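Local coordinates for NTF2-like Protein (Anabaena variabilis ATCC 29413, PDB 3DMC) that is of unknown function but adopts an NTF2-like fold of the SnoaL-like family, whose curved sheet and helices commonly enclose a pocket for small molecules, at residues N9-A14 and T88-E93; Q23-G28 and I75-L80; M36-F41 and D114-K119; G48-L53 and K61-Y66; N107-S112 and Y123-G128. One frame throughout, in Å; residues are numbered along the deposited sequence. Where two conformers were deposited one is given.

Interaction 1: N9-A14 and T88-E93; sequences NTLKVA and TTVVFE
The isopropyl group of Val90 is the bump of this contact, and the first two turns of helix 9-27 supply the hollow, walled by Thr10, Leu11 and Ala14. Val90 CG2 presses on Ala14 CB at 3.2 Å, tighter than usual for two carbons, and meets Thr10 CG2 at 3.5 Å. The other branch, CG1, lies against Leu11 CD2 at 4.1 Å, the two side chains crossing at about a right angle. Thr10 turns its methyl to the strand: with CG2 anti to its own N (OG1 at chi1 -67°), that carbon also covers the Thr88 carbonyl carbon at 3.6 Å, while OG1 is hydrogen-bonded to the carbonyl oxygen of Glu87. Further along strand 89-100, Phe92 CZ reaches Ala14, lying 3.9 Å from Ala14 CB and 3.6 Å from Ala14 O. Phe18 stacks on this ring and His15 meets it edge-to-face, so the helix continues to pack against it. The axes of helix and strand run 8.3 Å apart at -46°. Between the two segments the contact is van der Waals packing; the polar bonds of Thr10 and Asn9 go instead to Glu87 and Gly117.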
# COMPACT_ATOMS: atom_id res chain seq x y z
N ASN A 9 3.85 16.28 13.20
CA ASN A 9 2.90 15.66 14.12
C ASN A 9 2.29 14.45 13.45
O ASN A 9 1.96 13.45 14.08
CB ASN A 9 1.75 16.64 14.42
CG ASN A 9 0.67 16.06 15.29
OD1 ASN A 9 0.86 15.87 16.50
ND2 ASN A 9 -0.52 15.84 14.69
N THR A 10 2.17 14.56 12.14
CA THR A 10 1.58 13.46 11.36
C THR A 10 2.42 12.18 11.55
O THR A 10 1.90 11.12 11.87
CB THR A 10 1.36 13.87 9.87
OG1 THR A 10 0.33 14.89 9.82
CG2 THR A 10 0.99 12.67 9.01
N LEU A 11 3.72 12.32 11.34
CA LEU A 11 4.65 11.20 11.51
C LEU A 11 4.66 10.71 12.95
O LEU A 11 4.61 9.51 13.22
CB LEU A 11 6.07 11.55 11.08
CG LEU A 11 6.53 11.19 9.67
CD1 LEU A 11 8.00 11.55 9.54
CD2 LEU A 11 6.33 9.67 9.42
N LYS A 12 4.73 11.67 13.89
CA LYS A 12 4.80 11.33 15.29
C LYS A 12 3.60 10.49 15.72
O LYS A 12 3.72 9.40 16.28
CB LYS A 12 4.89 12.59 16.15
CG LYS A 12 5.13 12.27 17.62
CD LYS A 12 5.62 13.49 18.38
CE LYS A 12 5.67 13.23 19.88
NZ LYS A 12 4.30 13.05 20.42
N VAL A 13 2.42 11.01 15.41
CA VAL A 13 1.16 10.37 15.81
C VAL A 13 1.02 9.01 15.11
O VAL A 13 0.67 8.02 15.74
CB VAL A 13 -0.06 11.27 15.54
CG1 VAL A 13 -1.38 10.51 15.71
CG2 VAL A 13 -0.00 12.46 16.46
N ALA A 14 1.29 8.98 13.82
CA ALA A 14 1.20 7.69 13.05
C ALA A 14 2.13 6.64 13.66
O ALA A 14 1.76 5.45 13.82
CB ALA A 14 1.52 7.88 11.54
N THR A 88 -0.90 14.72 6.01
CA THR A 88 -1.94 14.04 6.78
C THR A 88 -1.93 12.51 6.84
O THR A 88 -2.51 11.94 7.73
CB THR A 88 -3.37 14.49 6.35
OG1 THR A 88 -3.65 14.02 5.03
CG2 THR A 88 -3.46 16.00 6.38
N THR A 89 -1.18 11.87 5.95
CA THR A 89 -1.25 10.42 5.74
C THR A 89 0.14 9.84 5.93
O THR A 89 1.14 10.42 5.50
CB THR A 89 -1.74 10.09 4.31
OG1 THR A 89 -3.03 10.67 4.07
CG2 THR A 89 -1.85 8.60 4.07
N VAL A 90 0.16 8.66 6.55
CA VAL A 90 1.41 7.88 6.68
C VAL A 90 1.13 6.46 6.24
O VAL A 90 0.09 5.86 6.60
CB VAL A 90 1.95 7.86 8.11
CG1 VAL A 90 3.30 7.22 8.10
CG2 VAL A 90 2.02 9.30 8.69
N VAL A 91 2.05 5.92 5.46
CA VAL A 91 1.94 4.52 5.01
C VAL A 91 3.15 3.77 5.51
O VAL A 91 4.29 4.25 5.43
CB VAL A 91 1.91 4.36 3.46
CG1 VAL A 91 1.80 2.88 3.02
CG2 VAL A 91 0.78 5.17 2.81
N PHE A 92 2.84 2.61 6.07
CA PHE A 92 3.80 1.65 6.60
C PHE A 92 3.77 0.42 5.70
O PHE A 92 2.76 -0.24 5.61
CB PHE A 92 3.37 1.27 8.02
CG PHE A 92 3.41 2.41 8.99
CD1 PHE A 92 2.28 3.26 9.14
CD2 PHE A 92 4.54 2.65 9.76
CE1 PHE A 92 2.32 4.31 10.01
CE2 PHE A 92 4.56 3.71 10.65
CZ PHE A 92 3.46 4.54 10.76
N GLU A 93 4.90 0.13 5.08
CA GLU A 93 5.07 -1.06 4.28
C GLU A 93 5.91 -2.01 5.12
O GLU A 93 7.09 -1.71 5.46
CB GLU A 93 5.79 -0.77 2.96
CG GLU A 93 5.02 0.08 1.97
CD GLU A 93 5.84 0.35 0.72
OE1 GLU A 93 6.26 -0.66 0.08
OE2 GLU A 93 6.05 1.55 0.41

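Interaction 2: Q23-G28 and I75-L80; sequences QGLATG and IQISSL
Where the long N-terminal helix 9-27 ends, its last turn meets strand 75-85, an edge strand of the sheet within this chain, and Leu25 and Ala26 pack on Ile75, Gln76 and Ile77. One backbone bond crosses: Ile75 N donates to Leu25 O at 2.9 Å in an almost perfectly straight line (179°), approaching from above the carbonyl plane. Beside it, Ala26 CA makes a CH...O contact with Ile75 O at 3.4 Å. The leucine side chain then forks over the strand. Its CD2 touches Ile75 CD1 at 4.1 Å, and CD1 reaches Ile77 CG1 at 4.2 Å, so one residue spans two strand positions. This is the helix-on-sheet packing of the NTF2-like fold, in which the N-terminal helix lies across the concave sheet; Ile77 also touches Phe18 and Thr22 of the same helix. An acetate ion, probably from the crystallisation liquor, lies about 4 Å from the Leu25 side chain. At the outer margin Gln76 starts away from the helix, but a bend at chi2 (-63°) folds its amide back, bringing NE2 to 3.6 Å from Ala26 CB.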
# COMPACT_ATOMS: atom_id res chain seq x y z
N GLN A 23 1.61 -3.87 18.84
CA GLN A 23 1.27 -4.49 20.15
C GLN A 23 -0.03 -5.32 20.05
O GLN A 23 -0.14 -6.43 20.58
CB GLN A 23 1.17 -3.42 21.22
CG GLN A 23 0.79 -3.96 22.57
CD GLN A 23 0.81 -2.90 23.65
OE1 GLN A 23 1.26 -1.78 23.42
NE2 GLN A 23 0.35 -3.26 24.84
N GLY A 24 -1.00 -4.78 19.31
CA GLY A 24 -2.27 -5.45 19.13
C GLY A 24 -2.09 -6.73 18.36
O GLY A 24 -2.66 -7.77 18.68
N LEU A 25 -1.26 -6.67 17.32
CA LEU A 25 -1.03 -7.84 16.52
C LEU A 25 -0.34 -8.92 17.35
O LEU A 25 -0.64 -10.08 17.23
CB LEU A 25 -0.15 -7.53 15.34
CG LEU A 25 -0.85 -6.77 14.22
CD1 LEU A 25 0.19 -6.52 13.12
CD2 LEU A 25 -2.02 -7.62 13.69
N ALA A 26 0.62 -8.51 18.17
CA ALA A 26 1.48 -9.49 18.88
C ALA A 26 0.75 -10.10 20.07
O ALA A 26 1.03 -11.21 20.49
CB ALA A 26 2.79 -8.85 19.36
N THR A 27 -0.17 -9.33 20.63
CA THR A 27 -0.76 -9.66 21.95
C THR A 27 -2.28 -9.83 21.98
O THR A 27 -2.83 -10.43 22.90
CB THR A 27 -0.42 -8.60 23.02
OG1 THR A 27 -1.14 -7.40 22.76
CG2 THR A 27 1.09 -8.35 23.11
N GLY A 28 -2.95 -9.25 20.99
CA GLY A 28 -4.40 -9.31 20.86
C GLY A 28 -5.10 -8.30 21.74
O GLY A 28 -6.32 -8.28 21.88
N ILE A 75 0.61 -12.23 15.78
CA ILE A 75 1.34 -11.90 14.54
C ILE A 75 2.50 -10.98 14.90
O ILE A 75 2.35 -10.04 15.69
CB ILE A 75 0.47 -11.17 13.52
CG1 ILE A 75 -0.58 -12.13 12.96
CG2 ILE A 75 1.31 -10.59 12.34
CD1 ILE A 75 -1.71 -11.41 12.28
N GLN A 76 3.65 -11.33 14.35
CA GLN A 76 4.88 -10.55 14.50
C GLN A 76 5.14 -9.72 13.24
O GLN A 76 4.88 -10.16 12.09
CB GLN A 76 6.10 -11.44 14.71
CG GLN A 76 6.20 -12.02 16.13
CD GLN A 76 6.38 -10.95 17.19
OE1 GLN A 76 7.24 -10.08 17.08
NE2 GLN A 76 5.52 -10.99 18.23
N ILE A 77 5.66 -8.53 13.46
CA ILE A 77 6.17 -7.68 12.39
C ILE A 77 7.65 -7.95 12.26
O ILE A 77 8.46 -7.59 13.13
CB ILE A 77 5.83 -6.17 12.59
CG1 ILE A 77 4.33 -5.97 12.47
CG2 ILE A 77 6.54 -5.30 11.54
CD1 ILE A 77 3.89 -4.51 12.49
N SER A 78 7.96 -8.65 11.17
CA SER A 78 9.28 -9.19 10.88
C SER A 78 10.22 -8.06 10.48
O SER A 78 11.39 -8.00 10.85
CB SER A 78 9.20 -10.27 9.78
OG SER A 78 8.36 -11.36 10.18
N SER A 79 9.67 -7.15 9.71
CA SER A 79 10.39 -5.94 9.30
C SER A 79 9.42 -4.83 8.94
O SER A 79 8.36 -5.08 8.34
CB SER A 79 11.30 -6.20 8.10
OG SER A 79 10.56 -6.55 6.94
N LEU A 80 9.83 -3.63 9.28
CA LEU A 80 9.18 -2.38 8.81
C LEU A 80 10.12 -1.71 7.81
O LEU A 80 11.19 -1.19 8.20
CB LEU A 80 8.87 -1.45 9.97
CG LEU A 80 8.23 -0.11 9.56
CD1 LEU A 80 6.86 -0.31 8.83
CD2 LEU A 80 8.08 0.80 10.80

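Interaction 3: M36-F41 and D114-K119; sequences MLTEDF and DVRGDK
Arg116 and Asp40 meet end-on in a two-pronged salt bridge. NH1 donates to Asp40 OD1 at 2.8 Å, nearly straight at 164°, and NH2 to Asp40 OD2 at 2.9 Å on its syn lone pair; the carboxylate and guanidinium planes are turned 48° apart, and the second bond is more bent. Thr38 forms the next shell. Its OG1 donates to Asp40 OD1 at 2.7 Å, so this oxygen takes two bonds, and its CG2 lies 3.6 Å from Arg116 NH1 and 3.7 Å from Lys119 CB. The torsion that sets OG1 between its own N and carbonyl carbon (chi1 64°) aims the hydroxyl at the carboxylate. A valine in place of Thr38 would probably leave Asp40 OD1 without its second donor and the carboxylate freer to turn. Beyond these, Lys119 lays CB and CG across Met36 O, and its extended chain carries NZ to a water that also bonds Leu37 O and Glu39 OE2. A type I turn shapes Thr38-Phe41, and a type II' turn over Arg116-Lys119 closes the hairpin of strands 103-116 and 119-127. The salt bridge, steadied by the Thr38 hydroxyl, and separately the water at Lys119, tie the corner at Glu39 and Asp40 to the hairpin turn.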
# COMPACT_ATOMS: atom_id res chain seq x y z
N MSE A 36 -6.72 5.66 20.38
CA MSE A 36 -6.10 6.70 19.56
C MSE A 36 -6.91 7.00 18.33
O MSE A 36 -6.51 7.84 17.52
CB MSE A 36 -4.70 6.30 19.13
CG MSE A 36 -3.64 6.71 20.11
SE MSE A 36 -2.06 6.23 19.19
CE MSE A 36 -1.83 7.81 18.02
N LEU A 37 -8.05 6.33 18.20
CA LEU A 37 -8.91 6.52 17.01
C LEU A 37 -10.00 7.56 17.26
O LEU A 37 -10.58 7.63 18.34
CB LEU A 37 -9.53 5.18 16.57
CG LEU A 37 -8.57 3.99 16.52
CD1 LEU A 37 -9.25 2.72 16.03
CD2 LEU A 37 -7.39 4.35 15.60
N THR A 38 -10.27 8.36 16.24
CA THR A 38 -11.32 9.38 16.28
C THR A 38 -12.70 8.73 16.28
O THR A 38 -12.88 7.58 15.89
CB THR A 38 -11.22 10.38 15.10
OG1 THR A 38 -11.43 9.68 13.88
CG2 THR A 38 -9.92 11.13 15.09
N GLU A 39 -13.71 9.48 16.72
CA GLU A 39 -15.04 8.92 16.82
C GLU A 39 -15.62 8.57 15.45
O GLU A 39 -16.49 7.70 15.34
CB GLU A 39 -15.99 9.87 17.56
CG GLU A 39 -15.58 10.15 19.01
CD GLU A 39 -15.36 8.87 19.81
OE1 GLU A 39 -16.26 8.00 19.85
OE2 GLU A 39 -14.27 8.73 20.42
N ASP A 40 -15.13 9.26 14.43
CA ASP A 40 -15.60 9.09 13.05
C ASP A 40 -14.64 8.20 12.26
O ASP A 40 -14.63 8.19 11.04
CB ASP A 40 -15.83 10.42 12.31
CG ASP A 40 -14.57 11.25 12.16
OD1 ASP A 40 -13.58 11.02 12.90
OD2 ASP A 40 -14.57 12.17 11.31
N PHE A 41 -13.85 7.45 13.01
CA PHE A 41 -12.85 6.53 12.43
C PHE A 41 -13.48 5.63 11.36
O PHE A 41 -14.53 5.05 11.58
CB PHE A 41 -12.24 5.65 13.52
CG PHE A 41 -11.23 4.65 13.01
CD1 PHE A 41 -9.96 5.07 12.67
CD2 PHE A 41 -11.56 3.30 12.87
CE1 PHE A 41 -9.00 4.13 12.20
CE2 PHE A 41 -10.60 2.36 12.41
CZ PHE A 41 -9.33 2.80 12.07
N ASP A 114 -4.64 8.04 8.18
CA ASP A 114 -4.76 9.51 8.22
C ASP A 114 -4.71 9.95 9.67
O ASP A 114 -5.32 9.32 10.54
CB ASP A 114 -6.07 10.00 7.61
CG ASP A 114 -6.06 10.00 6.12
OD1 ASP A 114 -5.14 9.43 5.51
OD2 ASP A 114 -6.96 10.61 5.53
N VAL A 115 -4.03 11.06 9.88
CA VAL A 115 -3.92 11.69 11.21
C VAL A 115 -4.71 12.98 11.30
O VAL A 115 -4.69 13.83 10.39
CB VAL A 115 -2.45 11.96 11.57
CG1 VAL A 115 -2.33 12.76 12.88
CG2 VAL A 115 -1.67 10.66 11.68
N ARG A 116 -5.39 13.09 12.42
CA ARG A 116 -6.11 14.31 12.81
C ARG A 116 -5.80 14.66 14.26
O ARG A 116 -6.30 14.02 15.21
CB ARG A 116 -7.61 14.16 12.59
CG ARG A 116 -8.37 15.49 12.76
CD ARG A 116 -9.88 15.28 13.00
NE ARG A 116 -10.48 14.64 11.85
CZ ARG A 116 -11.43 13.70 11.90
NH1 ARG A 116 -11.91 13.30 13.06
NH2 ARG A 116 -11.87 13.17 10.78
N GLY A 117 -4.97 15.68 14.42
CA GLY A 117 -4.53 16.10 15.76
C GLY A 117 -3.68 15.02 16.40
O GLY A 117 -2.70 14.57 15.82
N ASP A 118 -4.12 14.59 17.56
CA ASP A 118 -3.37 13.61 18.36
C ASP A 118 -3.95 12.23 18.13
O ASP A 118 -3.63 11.28 18.83
CB ASP A 118 -3.33 13.99 19.84
CG ASP A 118 -4.69 14.03 20.49
OD1 ASP A 118 -5.70 14.31 19.80
OD2 ASP A 118 -4.76 13.79 21.72
N LYS A 119 -4.78 12.15 17.10
CA LYS A 119 -5.46 10.89 16.74
C LYS A 119 -5.37 10.48 15.26
O LYS A 119 -4.94 11.23 14.39
CB LYS A 119 -6.93 10.93 17.18
CG LYS A 119 -7.09 10.92 18.69
CD LYS A 119 -8.49 11.17 19.16
CE LYS A 119 -8.52 11.27 20.68
NZ LYS A 119 -9.89 11.52 21.20
O HOH W 1 -11.88 9.40 19.89

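Interaction 4: G48-L53 and K61-Y66; sequences GEFHGL and KEFFTY
A single water links the two acidic side chains at the margin of this contact, donating to Glu49 OE2 at 2.7 Å and to Glu62 OE1 at 3.1 Å. The two carboxylate oxygens remain 5.3 Å apart, and the shared water probably eases the repulsion between them, as may Arg59, which forms weak, long ion pairs with both. Beneath this bridge the contact is aromatic. Phe63 turns an edge to the face of Phe50, with ring centroids 5.2 Å apart and planes at 69°, a T-shaped pair in which Phe63 CD1 approaches Phe50 CG at 3.6 Å. The same face of Phe50 is met by the Phe63 backbone: CA lies 3.9 Å from the ring centroid, 24° off the normal, as a CH-pi contact. Glu49 CG covers the opposite face, so the ring is sandwiched. Tyr66, with CG anti to its backbone N (chi1 171°), turns toward Phe50 and slides past obliquely, CD2 touching Phe50 CE2 at 3.6 Å. Phe63 also meets Phe43 and Phe45 of strand 41-45. The arrangement is an aromatic cluster in which the loop before strand 52-55 plugs its phenylalanine onto helix 57-69 of the NTF2-like fold.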
# COMPACT_ATOMS: atom_id res chain seq x y z
N GLY A 48 -13.73 -10.22 2.52
CA GLY A 48 -14.42 -10.99 3.53
C GLY A 48 -15.45 -10.16 4.22
O GLY A 48 -15.99 -9.22 3.65
N GLU A 49 -15.71 -10.55 5.46
CA GLU A 49 -16.78 -9.93 6.26
C GLU A 49 -16.62 -8.43 6.34
O GLU A 49 -17.60 -7.70 6.35
CB GLU A 49 -16.81 -10.49 7.68
CG GLU A 49 -17.70 -9.68 8.65
CD GLU A 49 -17.59 -10.19 10.08
OE1 GLU A 49 -16.74 -11.09 10.32
OE2 GLU A 49 -18.35 -9.70 10.96
N PHE A 50 -15.37 -8.00 6.44
CA PHE A 50 -15.03 -6.58 6.60
C PHE A 50 -14.58 -5.90 5.29
O PHE A 50 -13.98 -4.83 5.28
CB PHE A 50 -13.97 -6.41 7.70
CG PHE A 50 -14.45 -6.83 9.07
CD1 PHE A 50 -15.13 -5.92 9.88
CD2 PHE A 50 -14.24 -8.10 9.54
CE1 PHE A 50 -15.58 -6.30 11.15
CE2 PHE A 50 -14.69 -8.49 10.80
CZ PHE A 50 -15.37 -7.58 11.61
N HIS A 51 -14.91 -6.53 4.17
CA HIS A 51 -14.58 -5.91 2.90
C HIS A 51 -15.20 -4.53 2.82
O HIS A 51 -16.34 -4.31 3.23
CB HIS A 51 -15.11 -6.75 1.73
CG HIS A 51 -15.20 -5.98 0.46
ND1 HIS A 51 -14.14 -5.89 -0.42
CD2 HIS A 51 -16.18 -5.22 -0.06
CE1 HIS A 51 -14.48 -5.13 -1.44
NE2 HIS A 51 -15.71 -4.69 -1.25
N GLY A 52 -14.43 -3.61 2.28
CA GLY A 52 -14.85 -2.26 1.95
C GLY A 52 -14.73 -1.26 3.08
O GLY A 52 -13.88 -1.39 3.96
N LEU A 53 -15.61 -0.27 3.04
CA LEU A 53 -15.60 0.82 4.02
C LEU A 53 -16.38 0.41 5.26
O LEU A 53 -17.53 -0.06 5.19
CB LEU A 53 -16.20 2.10 3.42
CG LEU A 53 -16.16 3.28 4.40
CD1 LEU A 53 -14.78 3.90 4.44
CD2 LEU A 53 -17.24 4.29 4.00
N LYS A 61 -13.37 -2.27 16.72
CA LYS A 61 -13.09 -3.28 17.76
C LYS A 61 -13.43 -4.69 17.30
O LYS A 61 -12.69 -5.66 17.52
CB LYS A 61 -13.83 -2.97 19.06
CG LYS A 61 -13.41 -3.92 20.15
CD LYS A 61 -13.71 -3.42 21.54
CE LYS A 61 -13.24 -4.44 22.58
NZ LYS A 61 -14.06 -4.40 23.83
N GLU A 62 -14.55 -4.81 16.61
CA GLU A 62 -14.98 -6.11 16.11
C GLU A 62 -13.89 -6.64 15.17
O GLU A 62 -13.43 -7.77 15.28
CB GLU A 62 -16.30 -6.01 15.38
CG GLU A 62 -17.42 -5.53 16.30
CD GLU A 62 -18.76 -5.35 15.60
OE1 GLU A 62 -18.86 -5.62 14.38
OE2 GLU A 62 -19.71 -4.95 16.30
N PHE A 63 -13.52 -5.77 14.25
CA PHE A 63 -12.50 -6.10 13.24
C PHE A 63 -11.17 -6.58 13.88
O PHE A 63 -10.60 -7.66 13.57
CB PHE A 63 -12.23 -4.90 12.34
CG PHE A 63 -11.10 -5.11 11.41
CD1 PHE A 63 -11.19 -6.06 10.42
CD2 PHE A 63 -9.92 -4.38 11.55
CE1 PHE A 63 -10.14 -6.27 9.54
CE2 PHE A 63 -8.85 -4.61 10.67
CZ PHE A 63 -8.98 -5.54 9.66
N PHE A 64 -10.67 -5.77 14.81
CA PHE A 64 -9.33 -6.08 15.37
C PHE A 64 -9.37 -7.34 16.24
O PHE A 64 -8.45 -8.14 16.26
CB PHE A 64 -8.76 -4.84 16.07
CG PHE A 64 -8.31 -3.79 15.11
CD1 PHE A 64 -7.31 -4.08 14.19
CD2 PHE A 64 -8.90 -2.55 15.08
CE1 PHE A 64 -6.88 -3.11 13.27
CE2 PHE A 64 -8.47 -1.59 14.15
CZ PHE A 64 -7.46 -1.89 13.25
N THR A 65 -10.50 -7.53 16.93
CA THR A 65 -10.72 -8.75 17.68
C THR A 65 -10.73 -9.98 16.77
O THR A 65 -10.17 -11.03 17.08
CB THR A 65 -12.03 -8.69 18.48
OG1 THR A 65 -11.96 -7.59 19.40
CG2 THR A 65 -12.25 -9.97 19.22
N TYR A 66 -11.34 -9.77 15.62
CA TYR A 66 -11.49 -10.80 14.59
C TYR A 66 -10.13 -11.16 14.05
O TYR A 66 -9.82 -12.32 13.82
CB TYR A 66 -12.41 -10.30 13.47
CG TYR A 66 -12.44 -11.21 12.26
CD1 TYR A 66 -12.97 -12.49 12.35
CD2 TYR A 66 -11.93 -10.80 11.03
CE1 TYR A 66 -13.00 -13.35 11.26
CE2 TYR A 66 -11.96 -11.64 9.93
CZ TYR A 66 -12.49 -12.92 10.05
OH TYR A 66 -12.53 -13.78 8.96
O HOH W 2 -18.68 -8.50 13.30

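Interaction 5: N107-S112 and Y123-G128; sequences NRVAVS and YREYFG
Ser112 and Arg124 face each other as a hydrogen-bonded antiparallel pair whose backbones bond both ways: Ser112 N gives to Arg124 O at 2.8 Å, and Arg124 N to Ser112 O at 2.9 Å. Ala110 and Tyr126 repeat the pattern, with Ala110 N to Tyr126 O at 3.0 Å and Tyr126 N to Ala110 O at 2.9 Å. Gly128 N adds a bond to Arg108 O at 2.8 Å. The bonds between 107-112 and 123-128 build the hairpin of strands 103-116 and 119-127 at the middle of the NTF2-like sheet. Val109 and Val111 turn their backbone groups the other way, to Phe94 and Phe92 of strand 89-100. On the face carrying Ala110, Ser112, Arg124 and Tyr126, a bend at chi3 (-66°) swings the Arg124 guanidinium over to the serine, and NH2 donates to Ser112 OG at 2.8 Å, with the oxygen near the guanidinium plane. NH2 also pairs with Asp114, while NE forms a salt bridge to Glu93 of the second subunit; that carboxylate also bonds Tyr126 OH and Ser112 OG. A leucine replacing Arg124 would probably leave Glu93 of the second subunit without its salt-bridge mate and Asp114 with one fewer. On the face carrying Val109, Val111 and Glu125, Tyr123 OH gives a 2.8 Å bond to Glu125 OE1. The Glu125 side chain comes about 3 Å from a bound acetate, probably from the crystallisation liquor.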
# COMPACT_ATOMS: atom_id res chain seq x y z
N ASN A 107 3.09 -12.56 5.23
CA ASN A 107 2.63 -11.60 4.23
C ASN A 107 3.45 -10.32 4.12
O ASN A 107 4.34 -10.02 4.94
CB ASN A 107 1.15 -11.26 4.48
CG ASN A 107 0.33 -11.19 3.21
OD1 ASN A 107 0.85 -11.20 2.08
ND2 ASN A 107 -1.01 -11.08 3.39
N ARG A 108 3.16 -9.61 3.06
CA ARG A 108 3.58 -8.25 2.86
C ARG A 108 2.31 -7.43 2.93
O ARG A 108 1.26 -7.84 2.42
CB ARG A 108 4.31 -8.03 1.53
CG ARG A 108 5.72 -8.61 1.47
CD ARG A 108 6.48 -8.22 0.25
NE ARG A 108 7.91 -8.47 0.47
CZ ARG A 108 8.88 -7.67 0.04
NH1 ARG A 108 8.60 -6.55 -0.62
NH2 ARG A 108 10.14 -7.99 0.27
N VAL A 109 2.40 -6.32 3.65
CA VAL A 109 1.25 -5.47 3.92
C VAL A 109 1.64 -4.02 3.83
O VAL A 109 2.73 -3.62 4.18
CB VAL A 109 0.66 -5.75 5.32
CG1 VAL A 109 -0.71 -5.04 5.49
CG2 VAL A 109 0.54 -7.26 5.58
N ALA A 110 0.69 -3.22 3.37
CA ALA A 110 0.78 -1.80 3.52
C ALA A 110 -0.46 -1.33 4.27
O ALA A 110 -1.57 -1.63 3.90
CB ALA A 110 0.88 -1.09 2.18
N VAL A 111 -0.24 -0.65 5.37
CA VAL A 111 -1.33 0.04 6.05
C VAL A 111 -1.07 1.53 6.05
O VAL A 111 0.03 2.02 6.34
CB VAL A 111 -1.60 -0.46 7.49
CG1 VAL A 111 -1.87 -1.99 7.50
CG2 VAL A 111 -0.48 -0.05 8.46
N SER A 112 -2.14 2.24 5.72
CA SER A 112 -2.15 3.67 5.54
C SER A 112 -3.06 4.28 6.62
O SER A 112 -4.17 3.82 6.81
CB SER A 112 -2.68 3.98 4.14
OG SER A 112 -2.67 5.37 3.87
N TYR A 123 -8.03 4.34 8.27
CA TYR A 123 -7.13 3.21 8.08
C TYR A 123 -7.48 2.50 6.79
O TYR A 123 -8.63 2.28 6.50
CB TYR A 123 -7.33 2.30 9.30
CG TYR A 123 -6.72 0.91 9.29
CD1 TYR A 123 -7.21 -0.11 8.46
CD2 TYR A 123 -5.71 0.60 10.17
CE1 TYR A 123 -6.67 -1.40 8.52
CE2 TYR A 123 -5.17 -0.67 10.23
CZ TYR A 123 -5.66 -1.68 9.42
OH TYR A 123 -5.08 -2.92 9.52
N ARG A 124 -6.45 2.12 6.04
CA ARG A 124 -6.60 1.35 4.82
C ARG A 124 -5.51 0.31 4.78
O ARG A 124 -4.33 0.65 5.00
CB ARG A 124 -6.48 2.24 3.59
CG ARG A 124 -7.58 3.32 3.49
CD ARG A 124 -7.16 4.47 2.54
NE ARG A 124 -6.03 5.20 3.10
CZ ARG A 124 -6.14 6.06 4.09
NH1 ARG A 124 -7.36 6.38 4.53
NH2 ARG A 124 -5.06 6.63 4.58
N GLU A 125 -5.93 -0.92 4.54
CA GLU A 125 -5.05 -2.08 4.42
C GLU A 125 -5.01 -2.68 3.02
O GLU A 125 -6.04 -2.87 2.36
CB GLU A 125 -5.42 -3.16 5.46
CG GLU A 125 -4.43 -4.33 5.41
CD GLU A 125 -4.54 -5.32 6.55
OE1 GLU A 125 -5.06 -4.99 7.63
OE2 GLU A 125 -4.06 -6.47 6.33
N TYR A 126 -3.77 -2.95 2.60
CA TYR A 126 -3.48 -3.53 1.28
C TYR A 126 -2.58 -4.77 1.43
O TYR A 126 -1.65 -4.76 2.26
CB TYR A 126 -2.76 -2.52 0.38
CG TYR A 126 -3.41 -1.17 0.19
CD1 TYR A 126 -3.31 -0.15 1.16
CD2 TYR A 126 -4.15 -0.89 -0.97
CE1 TYR A 126 -3.87 1.10 0.96
CE2 TYR A 126 -4.75 0.37 -1.16
CZ TYR A 126 -4.62 1.36 -0.18
OH TYR A 126 -5.20 2.61 -0.37
N PHE A 127 -2.85 -5.80 0.65
CA PHE A 127 -2.09 -7.07 0.67
C PHE A 127 -1.03 -7.06 -0.44
O PHE A 127 -1.36 -6.79 -1.60
CB PHE A 127 -2.99 -8.31 0.39
CG PHE A 127 -4.17 -8.48 1.34
CD1 PHE A 127 -4.18 -7.92 2.59
CD2 PHE A 127 -5.22 -9.31 0.98
CE1 PHE A 127 -5.27 -8.13 3.48
CE2 PHE A 127 -6.30 -9.54 1.84
CZ PHE A 127 -6.33 -8.95 3.09
N GLY A 128 0.22 -7.42 -0.10
CA GLY A 128 1.35 -7.40 -1.03
C GLY A 128 1.91 -8.75 -1.39
O GLY A 128 2.80 -8.84 -2.23

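In the fold
Interactions 1 and 5 are buried, the others only partly so. Interactions 1 and 2 use the two ends of helix 9-27 on neighbouring strands, both mostly by apolar packing, though interaction 2 adds a backbone bond. Interaction 5 is the central strand pairing; it meets interaction 1 through the Phe92 N to Val111 O bond, and both reach the second subunit, Glu93 of one chain serving Ser112, Arg124 and Tyr126 of the other. Interaction 3, at the far end of the same hairpin, relies on surface charges, and Asp114 joins it to interaction 5 by a salt bridge to Arg124. Interaction 4 lies across the chain's centre from interaction 1 and relies on rings, touching interaction 5 through Tyr123.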